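Local coordinates for protein NAD-dependent aldehyde dehydrogenase (Sinorhizobium meliloti, PDB 3U4J) that probably oxidises aldehydes using NAD or NADP as electron acceptor, as a tetrameric member of the aldehyde dehydrogenase family, at residues V165-P170 and C190-K195; T203-A208 and V223-G228. All blocks are in the same frame, centred on the assembly; numbering follows the deposited sequence.

Contact 1: V165-P170 and C190-K195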
loop_
_atom_site.group_PDB
_atom_site.type_symbol
_atom_site.label_atom_id
_atom_site.label_comp_id
_atom_site.label_asym_id
_atom_site.label_seq_id
_atom_site.Cartn_x
_atom_site.Cartn_y
_atom_site.Cartn_z
ATOM N N VAL A 165 -17.995 -11.933 -14.797
ATOM C CA VAL A 165 -18.150 -12.556 -13.514
ATOM C C VAL A 165 -19.590 -13.016 -13.321
ATOM O O VAL A 165 -20.525 -12.209 -13.378
ATOM C CB VAL A 165 -17.825 -11.541 -12.384
ATOM C CG1 VAL A 165 -17.904 -12.235 -11.012
ATOM C CG2 VAL A 165 -16.439 -10.944 -12.579
ATOM N N GLY A 166 -19.775 -14.294 -13.041
ATOM C CA GLY A 166 -21.087 -14.775 -12.587
ATOM C C GLY A 166 -21.220 -14.668 -11.078
ATOM O O GLY A 166 -20.409 -15.224 -10.345
ATOM N N ILE A 167 -22.257 -13.977 -10.617
ATOM C CA ILE A 167 -22.474 -13.747 -9.194
ATOM C C ILE A 167 -23.761 -14.436 -8.727
ATOM O O ILE A 167 -24.835 -14.094 -9.175
ATOM C CB ILE A 167 -22.532 -12.228 -8.898
ATOM C CG1 ILE A 167 -21.247 -11.544 -9.408
ATOM C CG2 ILE A 167 -22.770 -11.969 -7.392
ATOM C CD1 ILE A 167 -21.265 -9.999 -9.270
ATOM N N ILE A 168 -23.638 -15.404 -7.830
ATOM C CA ILE A 168 -24.776 -16.200 -7.333
ATOM C C ILE A 168 -24.977 -15.855 -5.881
ATOM O O ILE A 168 -24.035 -15.961 -5.071
ATOM C CB ILE A 168 -24.535 -17.723 -7.494
ATOM C CG1 ILE A 168 -24.223 -18.035 -8.959
ATOM C CG2 ILE A 168 -25.752 -18.550 -6.957
ATOM C CD1 ILE A 168 -23.581 -19.428 -9.204
ATOM N N THR A 169 -26.184 -15.413 -5.544
ATOM C CA THR A 169 -26.448 -14.881 -4.207
ATOM C C THR A 169 -27.543 -15.669 -3.474
ATOM O O THR A 169 -28.395 -16.281 -4.125
ATOM C CB THR A 169 -26.773 -13.383 -4.261
ATOM O OG1 THR A 169 -28.034 -13.176 -4.926
ATOM C CG2 THR A 169 -25.642 -12.642 -4.992
ATOM N N PRO A 170 -27.502 -15.692 -2.126
ATOM C CA PRO A 170 -28.441 -16.508 -1.328
ATOM C C PRO A 170 -29.698 -15.766 -0.925
ATOM O O PRO A 170 -29.811 -14.553 -1.162
ATOM C CB PRO A 170 -27.630 -16.841 -0.076
ATOM C CG PRO A 170 -26.838 -15.609 0.149
ATOM C CD PRO A 170 -26.493 -15.051 -1.258
ATOM N N CYS A 190 -15.220 -5.013 -14.553
ATOM C CA CYS A 190 -15.833 -6.280 -14.977
ATOM C C CYS A 190 -17.256 -6.032 -15.410
ATOM O O CYS A 190 -17.827 -5.003 -15.086
ATOM C CB CYS A 190 -15.891 -7.315 -13.824
ATOM S SG CYS A 190 -14.274 -7.795 -13.222
ATOM N N THR A 191 -17.832 -6.996 -16.132
ATOM C CA THR A 191 -19.269 -7.015 -16.395
ATOM C C THR A 191 -19.771 -8.257 -15.690
ATOM O O THR A 191 -18.986 -9.181 -15.427
ATOM C CB THR A 191 -19.568 -7.116 -17.908
ATOM O OG1 THR A 191 -18.929 -8.289 -18.447
ATOM C CG2 THR A 191 -19.015 -5.905 -18.604
ATOM N N VAL A 192 -21.059 -8.286 -15.360
ATOM C CA VAL A 192 -21.551 -9.340 -14.483
ATOM C C VAL A 192 -22.887 -9.940 -14.919
ATOM O O VAL A 192 -23.702 -9.278 -15.578
ATOM C CB VAL A 192 -21.701 -8.845 -13.007
ATOM C CG1 VAL A 192 -20.404 -8.245 -12.501
ATOM C CG2 VAL A 192 -22.880 -7.880 -12.839
ATOM N N VAL A 193 -23.098 -11.191 -14.527
ATOM C CA VAL A 193 -24.412 -11.786 -14.557
ATOM C C VAL A 193 -24.745 -12.183 -13.133
ATOM O O VAL A 193 -24.041 -13.002 -12.520
ATOM C CB VAL A 193 -24.491 -13.030 -15.513
ATOM C CG1 VAL A 193 -25.876 -13.655 -15.475
ATOM C CG2 VAL A 193 -24.140 -12.621 -16.965
ATOM N N LEU A 194 -25.810 -11.586 -12.619
ATOM C CA LEU A 194 -26.248 -11.771 -11.242
ATOM C C LEU A 194 -27.372 -12.789 -11.234
ATOM O O LEU A 194 -28.363 -12.613 -11.947
ATOM C CB LEU A 194 -26.778 -10.443 -10.652
ATOM C CG LEU A 194 -27.349 -10.437 -9.215
ATOM C CD1 LEU A 194 -26.305 -10.922 -8.234
ATOM C CD2 LEU A 194 -27.843 -9.063 -8.793
ATOM N N LYS A 195 -27.209 -13.837 -10.422
ATOM C CA LYS A 195 -28.228 -14.857 -10.219
ATOM C C LYS A 195 -28.684 -14.915 -8.747
ATOM O O LYS A 195 -27.989 -15.499 -7.908
ATOM C CB LYS A 195 -27.671 -16.213 -10.645
ATOM C CG LYS A 195 -28.755 -17.223 -11.001
ATOM C CD LYS A 195 -29.189 -17.987 -9.835
ATOM C CE LYS A 195 -30.591 -18.538 -10.086
ATOM N NZ LYS A 195 -31.093 -18.957 -8.762
#

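Contact 2: T203-A208 and V223-G228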
loop_
_atom_site.group_PDB
_atom_site.type_symbol
_atom_site.label_atom_id
_atom_site.label_comp_id
_atom_site.label_asym_id
_atom_site.label_seq_id
_atom_site.Cartn_x
_atom_site.Cartn_y
_atom_site.Cartn_z
ATOM N N THR A 203 -35.538 -7.686 -5.160
ATOM C CA THR A 203 -34.600 -6.547 -4.988
ATOM C C THR A 203 -33.399 -6.588 -5.944
ATOM O O THR A 203 -32.876 -5.528 -6.314
ATOM C CB THR A 203 -34.142 -6.308 -3.518
ATOM O OG1 THR A 203 -33.450 -7.450 -3.052
ATOM C CG2 THR A 203 -35.319 -6.015 -2.641
ATOM N N SER A 204 -32.979 -7.786 -6.372
ATOM C CA SER A 204 -31.840 -7.908 -7.286
ATOM C C SER A 204 -32.145 -7.461 -8.714
ATOM O O SER A 204 -31.294 -6.913 -9.393
ATOM C CB SER A 204 -31.299 -9.352 -7.285
ATOM O OG SER A 204 -30.844 -9.648 -5.959
ATOM N N ILE A 205 -33.364 -7.718 -9.165
ATOM C CA ILE A 205 -33.813 -7.262 -10.462
ATOM C C ILE A 205 -33.969 -5.744 -10.367
ATOM O O ILE A 205 -33.532 -5.007 -11.262
ATOM C CB ILE A 205 -35.172 -7.943 -10.836
ATOM C CG1 ILE A 205 -34.923 -9.379 -11.317
ATOM C CG2 ILE A 205 -35.923 -7.127 -11.879
ATOM C CD1 ILE A 205 -36.196 -10.251 -11.316
ATOM N N ARG A 206 -34.572 -5.273 -9.280
ATOM C CA ARG A 206 -34.654 -3.818 -9.085
ATOM C C ARG A 206 -33.266 -3.163 -9.088
ATOM O O ARG A 206 -33.094 -2.087 -9.661
ATOM C CB ARG A 206 -35.455 -3.398 -7.818
ATOM C CG ARG A 206 -36.958 -3.669 -7.863
ATOM C CD ARG A 206 -37.703 -2.861 -8.921
ATOM N NE ARG A 206 -37.808 -1.443 -8.557
ATOM C CZ ARG A 206 -37.330 -0.431 -9.288
ATOM N NH1 ARG A 206 -36.718 -0.657 -10.443
ATOM N NH2 ARG A 206 -37.482 0.823 -8.870
ATOM N N LEU A 207 -32.275 -3.811 -8.477
ATOM C CA LEU A 207 -30.921 -3.220 -8.440
ATOM C C LEU A 207 -30.359 -3.085 -9.859
ATOM O O LEU A 207 -29.753 -2.056 -10.189
ATOM C CB LEU A 207 -29.975 -4.053 -7.560
ATOM C CG LEU A 207 -28.551 -3.596 -7.304
ATOM C CD1 LEU A 207 -28.504 -2.160 -6.726
ATOM C CD2 LEU A 207 -27.857 -4.576 -6.334
ATOM N N ALA A 208 -30.568 -4.114 -10.693
ATOM C CA ALA A 208 -30.116 -4.057 -12.095
ATOM C C ALA A 208 -30.868 -2.962 -12.855
ATOM O O ALA A 208 -30.304 -2.318 -13.746
ATOM C CB ALA A 208 -30.304 -5.400 -12.792
ATOM N N VAL A 223 -29.209 -9.562 -15.007
ATOM C CA VAL A 223 -29.740 -10.409 -13.945
ATOM C C VAL A 223 -30.600 -11.511 -14.565
ATOM O O VAL A 223 -31.447 -11.224 -15.406
ATOM C CB VAL A 223 -30.602 -9.623 -12.935
ATOM C CG1 VAL A 223 -31.104 -10.517 -11.792
ATOM C CG2 VAL A 223 -29.776 -8.551 -12.306
ATOM N N VAL A 224 -30.401 -12.741 -14.085
ATOM C CA VAL A 224 -31.194 -13.891 -14.506
ATOM C C VAL A 224 -31.787 -14.532 -13.253
ATOM O O VAL A 224 -31.212 -14.437 -12.162
ATOM C CB VAL A 224 -30.358 -14.907 -15.340
ATOM C CG1 VAL A 224 -29.948 -14.293 -16.669
ATOM C CG2 VAL A 224 -29.115 -15.381 -14.570
ATOM N N THR A 225 -32.948 -15.158 -13.411
ATOM C CA THR A 225 -33.659 -15.756 -12.292
ATOM C C THR A 225 -34.052 -17.194 -12.649
ATOM O O THR A 225 -34.172 -17.561 -13.836
ATOM C CB THR A 225 -34.912 -14.932 -11.908
ATOM O OG1 THR A 225 -35.796 -14.825 -13.043
ATOM C CG2 THR A 225 -34.504 -13.504 -11.455
ATOM N N GLY A 226 -34.259 -18.004 -11.627
ATOM C CA GLY A 226 -34.543 -19.401 -11.873
ATOM C C GLY A 226 -34.157 -20.262 -10.691
ATOM O O GLY A 226 -33.805 -19.749 -9.602
ATOM N N TYR A 227 -34.202 -21.578 -10.898
ATOM C CA TYR A 227 -33.788 -22.474 -9.827
ATOM C C TYR A 227 -32.267 -22.496 -9.715
ATOM O O TYR A 227 -31.573 -21.808 -10.498
ATOM C CB TYR A 227 -34.403 -23.864 -10.033
ATOM C CG TYR A 227 -35.895 -23.831 -9.887
ATOM C CD1 TYR A 227 -36.484 -23.647 -8.638
ATOM C CD2 TYR A 227 -36.729 -23.976 -10.997
ATOM C CE1 TYR A 227 -37.876 -23.609 -8.500
ATOM C CE2 TYR A 227 -38.122 -23.938 -10.865
ATOM C CZ TYR A 227 -38.681 -23.764 -9.618
ATOM O OH TYR A 227 -40.056 -23.735 -9.460
ATOM N N GLY A 228 -31.740 -23.260 -8.754
ATOM C CA GLY A 228 -30.282 -23.355 -8.579
ATOM C C GLY A 228 -29.591 -23.764 -9.880
ATOM O O GLY A 228 -28.590 -23.168 -10.298
#

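Contact 1: V165-P170 and C190-K195
I167 and V192 meet on one face of two parallel strands, where the far end of the isoleucine, CD1, lies 3.8 Å from CG1 of V192. The contact depends on how I167 is folded: CG1 is anti to the carbonyl carbon (chi1 -56°) and chi2 is extended, which carries CD1 back along the strand to V192, while the other branch, CG2, turns to L194 and comes 3.8 Å from its CD1. That leucine methyl is shared, since CG2 of T169 reaches it at 3.7 Å, the two side chains crossing at about a right angle. Five backbone bonds hold this register, which pairs V165 with V192 and I168 with K195; two are almost straight, K195 N to I167 O (2.7 Å, 177° at the hydrogen) and I167 N to V193 O. The strands belong to a beta-alpha-beta crossover of the Rossmann-like domain, and the intervening helix 174-187 covers this first face, where I167 packs on V182, and V192 on A185 and I186. On the other face, G166 brings no side chain beside V193, and V193 instead packs on A66 and A70 of helix 60-75. K195 also starts from that face, but its chain bends at chi2 (-89°) and leads NZ away to a hydrogen bond with G226 O. At the opposite end, CG2 of V165 sits 3.9 Å from the sulfur of C190.

Contact 2: T203-A208 and V223-G228
I205 and V223 have the nearest CA atoms across the two segments, 6.2 Å apart, where a turn of helix 202-214 passes the end of strand 221-223 and the loop that follows it. The helix keeps its internal bonding here, with A208 N donating to S204 O at 3.2 Å, while 223-228 stays extended through T225 and G226, the glycine at a phi of 155°, a region open chiefly to residues without a side chain. V223 is the central side chain of the contact, and its two methyls divide the work. CG2 points at the helix backbone, lying 3.7 Å from S204 O and 3.2 Å from CB of A208, a separation shorter than usual whose exact value is doubtful. CG1, anti to the backbone N (chi1 -178°), turns instead to I205, with 4.0 Å to its CG1. I205 in turn crosses T225 at about a right angle: its outer methyl, CD1, lies 3.7 Å from T225 CG2. In T225 the methyl is anti to the carbonyl carbon and faces the helix, whereas OG1 takes the position between N and C and bonds to P56 O. The loop leads from a strand of the Rossmann-like sheet towards helix 231-237, and its glycines G226 and G228 resemble a GxGxxA pattern, consistent with a dinucleotide-binding segment. The groups that meet are almost all aliphatic, and the two segments touch through buried, nonpolar contact without directional bonds between them, so shape rather than polarity governs the contact.

The two contacts are neighbours in a Rossmann-like domain: contact 1 pairs two strands within a sheet, and contact 2 sets the next helix, 202-214, against the loop after the neighbouring strand 221-223. Their centres lie 9 Å apart, and they touch directly. L194 O accepts a probable hydrogen bond from V224 N at 3.0 Å, extending the sheet towards the loop, and K195 NZ lies 2.9 Å from G226 O, a probable hydrogen bond that joins the strand of contact 1 to the 223-228 segment of contact 2. Both lie away from the calcium site at L17 and E50, and any part in cofactor binding is inferred from the Rossmann-like fold and the glycine pattern of 223-228.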